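Local structure of MdbA protein (Corynebacterium matruchotii ATCC 14266, 6BO0) at residues E15-N20 with S105-W110. The protein probably acts as a thiol-disulfide oxidoreductase of the DsbA family, forming disulfide bonds in exported proteins. Sequence-based numbering, arbitrary orientation.
Sequences ETTAFN and SAQVYW
Extended and without regular structure, the backbone of 15-20 runs across the first turn of helix 106-118, nearest where the CA atoms of Thr17 and Gln107 stand 5.3 Å apart. In this DsbA-like thioredoxin fold, 15-20 is the N-terminal lead-in to edge strand 20-24 of the sheet, and it lies against a helix of the helical part. Thr17 points its side chain at the helix, between Gln107 and Trp110. Its CG2 reaches the CB of Trp110 at 3.7 Å, while OG1 settles close to the CA and CB of Gln107. The side chain of Gln107 leaves the helix with CG anti to its backbone N (chi1 -176°), which carries it outward along the loop until CG lies 3.3 Å from the carbonyl O of Glu15. Closer to the strand, the methyl of Ala106 touches the carbonyl O of Phe19 at 3.3 Å and meets its ring obliquely at CE1. That ring also presents an edge to the six-membered ring of Trp110 in an offset edge-to-face pair, planes at 73°, with Phe19 CZ 3.7 Å from Trp110 CE3. Thr17 CB lies over one face of the Phe19 ring, offset toward its rim. Helix 51-68 packs against the same group, Ile67 touching Phe19 and Met63 touching Trp110. Ser105 starts the helix as its N-cap, its OG accepting from Val108 N at 3.1 Å. At the far end Glu15, whose backbone N is hydrogen-bonded to Asn111 OD1, swings its extended side chain back to the indole in one of its two modelled conformers. In this conformer Trp110 NE1 donates to Glu15 OE2 at 3.0 Å; the oxygen lies nearly in the indole plane, but the N-H meets it from above the carboxylate, 60° out of that group's plane.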
ATOM      1  N   GLU A  15      13.355   6.200  -2.608  1.00 17.58           N
ATOM      2  CA  GLU A  15      12.897   7.518  -2.232  0.60 18.42           C
ATOM      3  C   GLU A  15      12.995   7.753  -0.747  1.00 19.21           C
ATOM      4  O   GLU A  15      12.946   6.808   0.045  1.00 21.24           O
ATOM      5  CB  GLU A  15      11.459   7.674  -2.618  0.60 20.50           C
ATOM      6  CG  GLU A  15      11.242   7.701  -4.102  0.60 22.21           C
ATOM      7  CD  GLU A  15       9.802   8.007  -4.382  0.60 26.15           C
ATOM      8  OE1 GLU A  15       9.445   9.192  -4.250  0.60 32.53           O
ATOM      9  OE2 GLU A  15       9.033   7.049  -4.649  0.60 26.65           O
ATOM     10  N   THR A  16      13.173   9.022  -0.382  1.00 21.17           N
ATOM     11  CA  THR A  16      13.124   9.429   1.000  0.60 21.90           C
ATOM     12  C   THR A  16      11.732   9.863   1.328  1.00 20.25           C
ATOM     13  O   THR A  16      10.987  10.310   0.436  1.00 27.14           O
ATOM     14  CB  THR A  16      14.018  10.629   1.238  0.60 27.12           C
ATOM     15  OG1 THR A  16      13.646  11.663   0.311  0.60 31.74           O
ATOM     16  CG2 THR A  16      15.474  10.223   1.058  0.60 25.68           C
ATOM     17  N   THR A  17      11.341   9.700   2.578  1.00 18.57           N
ATOM     18  CA  THR A  17      10.026  10.110   3.035  1.00 18.27           C
ATOM     19  C   THR A  17      10.164  10.993   4.254  1.00 19.83           C
ATOM     20  O   THR A  17      11.174  10.942   4.980  1.00 23.76           O
ATOM     21  CB  THR A  17       9.161   8.888   3.383  1.00 18.24           C
ATOM     22  OG1 THR A  17       9.828   8.083   4.349  1.00 20.40           O
ATOM     23  CG2 THR A  17       8.906   8.008   2.125  1.00 18.65           C
ATOM     24  N   ALA A  18       9.172  11.851   4.449  1.00 18.26           N
ATOM     25  CA  ALA A  18       9.081  12.718   5.644  1.00 18.36           C
ATOM     26  C   ALA A  18       7.649  12.640   6.151  1.00 18.00           C
ATOM     27  O   ALA A  18       6.947  13.648   6.243  1.00 19.38           O
ATOM     28  CB  ALA A  18       9.496  14.159   5.358  1.00 20.84           C
ATOM     29  N   PHE A  19       7.265  11.463   6.588  1.00 16.83           N
ATOM     30  CA  PHE A  19       5.976  11.257   7.208  1.00 17.22           C
ATOM     31  C   PHE A  19       6.005   9.988   8.041  1.00 15.74           C
ATOM     32  O   PHE A  19       7.024   9.255   8.065  1.00 19.60           O
ATOM     33  CB  PHE A  19       4.831  11.242   6.188  1.00 16.83           C
ATOM     34  CG  PHE A  19       5.012  10.267   5.050  1.00 16.31           C
ATOM     35  CD1 PHE A  19       4.762   8.906   5.200  1.00 17.10           C
ATOM     36  CD2 PHE A  19       5.464  10.711   3.821  1.00 19.74           C
ATOM     37  CE1 PHE A  19       4.938   8.031   4.140  1.00 18.84           C
ATOM     38  CE2 PHE A  19       5.623   9.845   2.756  1.00 21.19           C
ATOM     39  CZ  PHE A  19       5.373   8.490   2.920  1.00 19.53           C
ATOM     40  N   ASN A  20       4.942   9.792   8.807  1.00 16.76           N
ATOM     41  CA  ASN A  20       4.791   8.669   9.720  1.00 17.31           C
ATOM     42  C   ASN A  20       3.844   7.635   9.154  1.00 15.17           C
ATOM     43  O   ASN A  20       2.995   7.940   8.318  1.00 17.22           O
ATOM     44  CB  ASN A  20       4.237   9.193  11.050  1.00 20.65           C
ATOM     45  CG  ASN A  20       5.070  10.304  11.595  1.00 29.03           C
ATOM     46  OD1 ASN A  20       6.289  10.162  11.612  1.00 32.92           O
ATOM     47  ND2 ASN A  20       4.460  11.412  11.938  1.00 32.04           N
ATOM     48  N   SER A 105       9.698   1.121   8.894  1.00 14.72           N
ATOM     49  CA  SER A 105       9.688   2.555   8.670  1.00 15.17           C
ATOM     50  C   SER A 105       8.781   2.942   7.495  1.00 15.22           C
ATOM     51  O   SER A 105       8.512   2.166   6.564  1.00 14.88           O
ATOM     52  CB  SER A 105      11.096   3.089   8.387  1.00 16.72           C
ATOM     53  OG  SER A 105      11.548   2.626   7.126  1.00 17.64           O
ATOM     54  N   ALA A 106       8.323   4.181   7.546  1.00 16.23           N
ATOM     55  CA  ALA A 106       7.555   4.762   6.466  1.00 15.76           C
ATOM     56  C   ALA A 106       8.315   4.719   5.154  1.00 14.77           C
ATOM     57  O   ALA A 106       7.741   4.446   4.079  1.00 15.24           O
ATOM     58  CB  ALA A 106       7.170   6.204   6.799  1.00 17.73           C
ATOM     59  N   GLN A 107       9.629   4.921   5.222  1.00 16.26           N
ATOM     60  CA  GLN A 107      10.419   4.949   4.021  1.00 15.87           C
ATOM     61  C   GLN A 107      10.456   3.553   3.342  1.00 13.74           C
ATOM     62  O   GLN A 107      10.332   3.422   2.106  1.00 14.68           O
ATOM     63  CB  GLN A 107      11.815   5.447   4.323  1.00 18.90           C
ATOM     64  CG  GLN A 107      12.641   5.583   3.091  1.00 22.19           C
ATOM     65  CD  GLN A 107      13.842   6.445   3.351  1.00 27.94           C
ATOM     66  OE1 GLN A 107      14.969   6.002   3.202  1.00 39.54           O
ATOM     67  NE2 GLN A 107      13.610   7.673   3.797  1.00 28.33           N
ATOM     68  N   VAL A 108      10.700   2.519   4.135  1.00 13.04           N
ATOM     69  CA  VAL A 108      10.737   1.168   3.584  1.00 12.23           C
ATOM     70  C   VAL A 108       9.352   0.790   3.065  1.00 11.59           C
ATOM     71  O   VAL A 108       9.224   0.206   1.981  1.00 12.02           O
ATOM     72  CB  VAL A 108      11.280   0.175   4.628  1.00 13.07           C
ATOM     73  CG1 VAL A 108      11.222  -1.248   4.095  1.00 13.15           C
ATOM     74  CG2 VAL A 108      12.698   0.509   4.996  1.00 14.64           C
ATOM     75  N   TYR A 109       8.311   1.139   3.813  1.00 11.70           N
ATOM     76  CA  TYR A 109       6.950   0.873   3.365  1.00 11.18           C
ATOM     77  C   TYR A 109       6.672   1.522   2.005  1.00 11.43           C
ATOM     78  O   TYR A 109       6.162   0.882   1.082  1.00 11.30           O
ATOM     79  CB  TYR A 109       5.926   1.352   4.400  1.00 11.94           C
ATOM     80  CG  TYR A 109       4.522   1.209   3.865  1.00 11.22           C
ATOM     81  CD1 TYR A 109       3.916  -0.029   3.743  1.00 11.15           C
ATOM     82  CD2 TYR A 109       3.825   2.300   3.401  1.00 13.14           C
ATOM     83  CE1 TYR A 109       2.644  -0.172   3.199  1.00 11.11           C
ATOM     84  CE2 TYR A 109       2.563   2.175   2.834  1.00 12.89           C
ATOM     85  CZ  TYR A 109       1.975   0.946   2.744  1.00 11.70           C
ATOM     86  OH  TYR A 109       0.726   0.854   2.184  1.00 12.80           O
ATOM     87  N   TRP A 110       6.977   2.810   1.903  1.00 11.62           N
ATOM     88  CA  TRP A 110       6.696   3.550   0.685  1.00 11.99           C
ATOM     89  C   TRP A 110       7.401   2.934  -0.519  1.00 11.70           C
ATOM     90  O   TRP A 110       6.800   2.721  -1.581  1.00 12.64           O
ATOM     91  CB  TRP A 110       7.139   5.005   0.876  1.00 13.34           C
ATOM     92  CG  TRP A 110       6.898   5.848  -0.307  1.00 14.09           C
ATOM     93  CD1 TRP A 110       7.776   6.126  -1.318  1.00 16.56           C
ATOM     94  CD2 TRP A 110       5.683   6.487  -0.660  1.00 15.63           C
ATOM     95  NE1 TRP A 110       7.187   6.914  -2.272  1.00 18.02           N
ATOM     96  CE2 TRP A 110       5.900   7.153  -1.886  1.00 16.03           C
ATOM     97  CE3 TRP A 110       4.437   6.582  -0.060  1.00 15.98           C
ATOM     98  CZ2 TRP A 110       4.906   7.882  -2.508  1.00 17.99           C
ATOM     99  CZ3 TRP A 110       3.459   7.319  -0.689  1.00 20.55           C
ATOM    100  CH2 TRP A 110       3.704   7.953  -1.887  1.00 18.41           C
TER